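Local coordinates for cystathionine beta-lyase family protein, YNBB B.subtilis ortholog (Clostridium acetobutylicum, PDB 3HVY), which probably acts as a pyridoxal-phosphate-dependent lyase of the methionine gamma-lyase family, possibly a cystathionine beta-lyase linked to aluminium resistance, at residues G319-V322 against L323-N327; Y37-E40 against I41-Y44. All coordinates share one frame; numbering follows the deposited sequence.

Contact 1. Residues G319-V322 against L323-N327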
loop_
_atom_site.group_PDB
_atom_site.type_symbol
_atom_site.label_atom_id
_atom_site.label_comp_id
_atom_site.label_asym_id
_atom_site.label_seq_id
_atom_site.Cartn_x
_atom_site.Cartn_y
_atom_site.Cartn_z
ATOM N N GLY D 319 -17.984 -42.743 -9.831
ATOM C CA GLY D 319 -18.559 -43.666 -8.860
ATOM C C GLY D 319 -18.890 -43.083 -7.495
ATOM O O GLY D 319 -19.442 -43.773 -6.675
ATOM N N PHE D 320 -18.599 -41.805 -7.256
ATOM C CA PHE D 320 -18.780 -41.236 -5.938
ATOM C C PHE D 320 -20.148 -40.605 -5.715
ATOM O O PHE D 320 -20.722 -39.961 -6.626
ATOM C CB PHE D 320 -17.697 -40.185 -5.680
ATOM C CG PHE D 320 -16.296 -40.737 -5.651
ATOM C CD1 PHE D 320 -15.794 -41.328 -4.480
ATOM C CD2 PHE D 320 -15.492 -40.700 -6.774
ATOM C CE1 PHE D 320 -14.513 -41.818 -4.430
ATOM C CE2 PHE D 320 -14.209 -41.215 -6.744
ATOM C CZ PHE D 320 -13.706 -41.772 -5.588
ATOM N N ASP D 321 -20.645 -40.767 -4.478
ATOM C CA ASP D 321 -21.813 -40.026 -4.015
ATOM C C ASP D 321 -21.311 -38.605 -3.733
ATOM O O ASP D 321 -20.276 -38.428 -3.086
ATOM C CB ASP D 321 -22.404 -40.664 -2.756
ATOM C CG ASP D 321 -23.867 -40.240 -2.505
ATOM O OD1 ASP D 321 -24.453 -40.709 -1.504
ATOM O OD2 ASP D 321 -24.418 -39.448 -3.325
ATOM N N VAL D 322 -22.003 -37.607 -4.270
ATOM C CA VAL D 322 -21.627 -36.195 -4.113
ATOM C C VAL D 322 -22.840 -35.443 -3.612
ATOM O O VAL D 322 -23.986 -35.910 -3.742
ATOM C CB VAL D 322 -21.116 -35.588 -5.449
ATOM C CG1 VAL D 322 -19.997 -36.448 -6.008
ATOM C CG2 VAL D 322 -22.251 -35.448 -6.503
ATOM N N LEU D 323 -22.607 -34.255 -3.053
ATOM C CA LEU D 323 -23.697 -33.415 -2.622
ATOM C C LEU D 323 -23.280 -31.970 -2.620
ATOM O O LEU D 323 -22.262 -31.636 -2.025
ATOM C CB LEU D 323 -24.133 -33.811 -1.237
ATOM C CG LEU D 323 -25.492 -33.273 -0.815
ATOM C CD1 LEU D 323 -26.592 -34.006 -1.638
ATOM C CD2 LEU D 323 -25.655 -33.536 0.657
ATOM N N PRO D 324 -24.070 -31.100 -3.264
ATOM C CA PRO D 324 -25.279 -31.409 -4.018
ATOM C C PRO D 324 -24.969 -32.123 -5.324
ATOM O O PRO D 324 -23.777 -32.215 -5.721
ATOM C CB PRO D 324 -25.864 -30.016 -4.348
ATOM C CG PRO D 324 -25.162 -29.082 -3.432
ATOM C CD PRO D 324 -23.809 -29.654 -3.216
ATOM N N LYS D 325 -26.023 -32.600 -6.005
ATOM C CA LYS D 325 -25.853 -33.250 -7.303
ATOM C C LYS D 325 -25.654 -32.161 -8.328
ATOM O O LYS D 325 -25.990 -31.030 -8.072
ATOM C CB LYS D 325 -27.059 -34.103 -7.652
ATOM C CG LYS D 325 -27.338 -35.158 -6.588
ATOM C CD LYS D 325 -26.213 -36.090 -6.343
ATOM C CE LYS D 325 -26.593 -36.929 -5.083
ATOM N NZ LYS D 325 -25.729 -38.068 -5.035
ATOM N N TYR D 326 -25.090 -32.519 -9.463
ATOM C CA TYR D 326 -24.782 -31.571 -10.509
ATOM C C TYR D 326 -25.942 -30.735 -10.975
ATOM O O TYR D 326 -25.765 -29.596 -11.353
ATOM C CB TYR D 326 -24.163 -32.311 -11.699
ATOM C CG TYR D 326 -25.085 -33.056 -12.605
ATOM C CD1 TYR D 326 -25.723 -34.217 -12.178
ATOM C CD2 TYR D 326 -25.279 -32.650 -13.923
ATOM C CE1 TYR D 326 -26.521 -34.935 -12.997
ATOM C CE2 TYR D 326 -26.078 -33.401 -14.785
ATOM C CZ TYR D 326 -26.691 -34.534 -14.315
ATOM O OH TYR D 326 -27.480 -35.304 -15.108
ATOM N N ASN D 327 -27.134 -31.309 -10.921
ATOM C CA ASN D 327 -28.316 -30.623 -11.351
ATOM C C ASN D 327 -29.178 -30.122 -10.239
ATOM O O ASN D 327 -30.275 -29.713 -10.519
ATOM C CB ASN D 327 -29.106 -31.430 -12.371
ATOM C CG ASN D 327 -29.747 -32.653 -11.772
ATOM O OD1 ASN D 327 -29.413 -33.062 -10.668
ATOM N ND2 ASN D 327 -30.660 -33.249 -12.498
HETATM O O HOH W 1 -23.382 -38.928 -6.783
#

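Contact 2. Residues Y37-E40 against I41-Y44. With EDO (1,2-ethanediol), chain Y.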
loop_
_atom_site.group_PDB
_atom_site.type_symbol
_atom_site.label_atom_id
_atom_site.label_comp_id
_atom_site.label_asym_id
_atom_site.label_seq_id
_atom_site.Cartn_x
_atom_site.Cartn_y
_atom_site.Cartn_z
ATOM N N TYR D 37 -27.891 -22.040 -17.422
ATOM C CA TYR D 37 -28.777 -21.538 -16.404
ATOM C C TYR D 37 -28.022 -20.552 -15.500
ATOM O O TYR D 37 -28.552 -19.491 -15.150
ATOM C CB TYR D 37 -29.327 -22.725 -15.614
ATOM C CG TYR D 37 -30.072 -22.367 -14.360
ATOM C CD1 TYR D 37 -29.407 -22.242 -13.157
ATOM C CD2 TYR D 37 -31.468 -22.210 -14.371
ATOM C CE1 TYR D 37 -30.087 -21.940 -12.022
ATOM C CE2 TYR D 37 -32.152 -21.913 -13.248
ATOM C CZ TYR D 37 -31.457 -21.774 -12.069
ATOM O OH TYR D 37 -32.103 -21.488 -10.922
ATOM N N TYR D 38 -26.807 -20.900 -15.088
ATOM C CA TYR D 38 -26.030 -19.975 -14.237
ATOM C C TYR D 38 -25.631 -18.705 -14.948
ATOM O O TYR D 38 -25.519 -17.633 -14.303
ATOM C CB TYR D 38 -24.824 -20.654 -13.602
ATOM C CG TYR D 38 -25.286 -21.721 -12.617
ATOM C CD1 TYR D 38 -25.978 -21.385 -11.471
ATOM C CD2 TYR D 38 -25.085 -23.065 -12.883
ATOM C CE1 TYR D 38 -26.437 -22.387 -10.600
ATOM C CE2 TYR D 38 -25.547 -24.052 -12.014
ATOM C CZ TYR D 38 -26.214 -23.719 -10.897
ATOM O OH TYR D 38 -26.705 -24.732 -10.083
ATOM N N ASP D 39 -25.434 -18.793 -16.256
ATOM C CA ASP D 39 -25.091 -17.591 -17.034
ATOM C C ASP D 39 -26.188 -16.547 -16.991
ATOM O O ASP D 39 -25.914 -15.355 -17.076
ATOM C CB ASP D 39 -24.792 -17.953 -18.471
ATOM C CG ASP D 39 -23.487 -18.654 -18.620
ATOM O OD1 ASP D 39 -22.670 -18.657 -17.678
ATOM O OD2 ASP D 39 -23.308 -19.189 -19.713
ATOM N N GLU D 40 -27.426 -17.017 -16.946
ATOM C CA GLU D 40 -28.626 -16.150 -16.846
ATOM C C GLU D 40 -28.660 -15.392 -15.534
ATOM O O GLU D 40 -28.923 -14.191 -15.496
ATOM C CB GLU D 40 -29.879 -16.990 -16.966
ATOM C CG GLU D 40 -30.020 -17.612 -18.365
ATOM C CD GLU D 40 -31.168 -18.612 -18.432
ATOM O OE1 GLU D 40 -31.912 -18.725 -17.437
ATOM O OE2 GLU D 40 -31.295 -19.291 -19.467
ATOM N N ILE D 41 -28.369 -16.121 -14.458
ATOM C CA ILE D 41 -28.250 -15.520 -13.151
ATOM C C ILE D 41 -27.063 -14.548 -13.093
ATOM O O ILE D 41 -27.186 -13.455 -12.544
ATOM C CB ILE D 41 -28.116 -16.620 -12.067
ATOM C CG1 ILE D 41 -29.451 -17.363 -11.893
ATOM C CG2 ILE D 41 -27.702 -16.016 -10.728
ATOM C CD1 ILE D 41 -29.379 -18.483 -10.883
ATOM N N ARG D 42 -25.919 -14.920 -13.672
ATOM C CA ARG D 42 -24.746 -14.078 -13.641
ATOM C C ARG D 42 -25.004 -12.750 -14.318
ATOM O O ARG D 42 -24.540 -11.712 -13.870
ATOM C CB ARG D 42 -23.632 -14.784 -14.416
ATOM C CG ARG D 42 -22.360 -14.097 -14.381
ATOM C CD ARG D 42 -21.253 -14.893 -15.103
ATOM N NE ARG D 42 -21.607 -15.004 -16.509
ATOM C CZ ARG D 42 -21.016 -15.791 -17.399
ATOM N NH1 ARG D 42 -20.038 -16.571 -17.052
ATOM N NH2 ARG D 42 -21.431 -15.782 -18.656
ATOM N N GLU D 43 -25.707 -12.800 -15.445
ATOM C CA GLU D 43 -26.002 -11.614 -16.222
ATOM C C GLU D 43 -26.864 -10.617 -15.401
ATOM O O GLU D 43 -26.636 -9.392 -15.383
ATOM C CB GLU D 43 -26.743 -12.075 -17.457
ATOM C CG GLU D 43 -27.180 -10.973 -18.369
ATOM C CD GLU D 43 -27.943 -11.499 -19.578
ATOM O OE1 GLU D 43 -29.083 -12.034 -19.410
ATOM O OE2 GLU D 43 -27.418 -11.302 -20.697
ATOM N N TYR D 44 -27.874 -11.171 -14.740
ATOM C CA TYR D 44 -28.715 -10.400 -13.866
ATOM C C TYR D 44 -27.876 -9.724 -12.753
ATOM O O TYR D 44 -27.961 -8.527 -12.511
ATOM C CB TYR D 44 -29.755 -11.318 -13.235
ATOM C CG TYR D 44 -30.642 -10.534 -12.307
ATOM C CD1 TYR D 44 -31.585 -9.673 -12.823
ATOM C CD2 TYR D 44 -30.517 -10.632 -10.924
ATOM C CE1 TYR D 44 -32.393 -8.932 -12.010
ATOM C CE2 TYR D 44 -31.331 -9.889 -10.091
ATOM C CZ TYR D 44 -32.270 -9.035 -10.653
ATOM O OH TYR D 44 -33.116 -8.259 -9.908
HETATM C C1 EDO Y . -16.192 -20.325 -18.462
HETATM O O1 EDO Y . -15.058 -20.064 -17.652
HETATM C C2 EDO Y . -17.432 -20.263 -17.603
HETATM O O2 EDO Y . -18.041 -18.962 -17.563
HETATM O O HOH W 2 -24.095 -14.522 -18.843
HETATM O O HOH W 3 -20.813 -18.217 -20.214
HETATM O O HOH W 4 -30.515 -12.791 -17.318
#

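Contact 1. Residues G319-V322 against L323-N327
K325 reaches back along the chain to D321 and V322. Its NZ forms a salt bridge with D321, 2.6 Å from OD2, and meets that oxygen nearly along the C-O axis. NZ also gives a weak hydrogen bond to V322 O at 3.1 Å. A water is its third partner, 3.1 Å from K325 NZ. The same water donates to F320 O and accepts from V322 N, so it ties the ammonium to their backbone. The lysine chain bends at chi2 (-58°) and then runs extended, which carries the ammonium back beside the strand. Of its methylenes, K325 CD lies 4.0 Å from V322 CG2, while CE lies by V322 O. V322 is buried, and its CG2 is also 3.7 Å from P324 O. The peptide bond between L323 and P324 is cis and lies within the turn that brings K325 round. The Schellman motif at G319 ends helix 287-317 just before this strand. Within this chain, strand 321-323 is an edge strand of the antiparallel five-stranded sheet and pairs with strand 334-338 through D321 with K338 and L323 with A336. V322 packs on M315 of helix 287-317 and on Q335 of strand 334-338.

Contact 2. Residues Y37-E40 against I41-Y44
D39 and R42 run alongside each other, one turn apart on a helix. D39 OD1 sits over one face of the R42 guanidinium, toward its rim, 3.3 Å from R42 NH2. The carboxylate and guanidinium planes are 17° apart, close to parallel. Because OD1 is well out of the guanidinium plane, the salt bridge is one of charge alone, and none of the guanidinium hydrogens is directed at it. Two waters add bonds to R42 NH2. Each accepts a hydrogen bond from this nitrogen. One donates to D39 OD2 and the other to D39 O. R42 NH1 gives a weak bond to a 1,2-ethanediol, 3.2 Å from its O2, and that molecule also bonds E303. The R42 chain bends at chi3 (64°), which brings the guanidinium back beside D39. On another side of the helix, Y37 and I41 make an apolar contact, with Y37 CE1 3.7 Å from I41 CD1.

Both segments belong to the long helix 18-55, and i to i+4 bonds join its turns. R42 N bonds to Y38 O at 2.8 Å, and E43 N to D39 O at 3.0 Å. The I41 N bond to Y37 O is weak. E40 O accepts from Y44 N at 3.3 Å and also from a water, which donates to E43 OE1 as well.

Further out, K306 of helix 287-317 forms a second salt bridge with D39 OD1, so two cations share this oxygen. On the second subunit, D412 pairs with R42 NE, K415 with E43 OE2, and the N of G1 donates to E40 OE2. Y38 packs on I302, V305 and V309 of helix 287-317, and its OH is hydrogen-bonded to R330 N.

Contact 2 precedes contact 1 in the chain. Their centres are 22 Å apart, and their nearest atoms come within about 5 Å without touching. Helix 287-317 lies against both: M315 and E316 face contact 1, while I302 and K306 face contact 2. R330 is a second shared neighbour, since its side chain bonds K325 O and its backbone N bonds the Y38 hydroxyl. Contact 2 lies at the interface with the second subunit, whereas no other chain of the assembly touches contact 1. The cofactor-bearing lysine is K244, which takes part in neither contact. A sodium ion lies about 8 Å from the Y44 side chain.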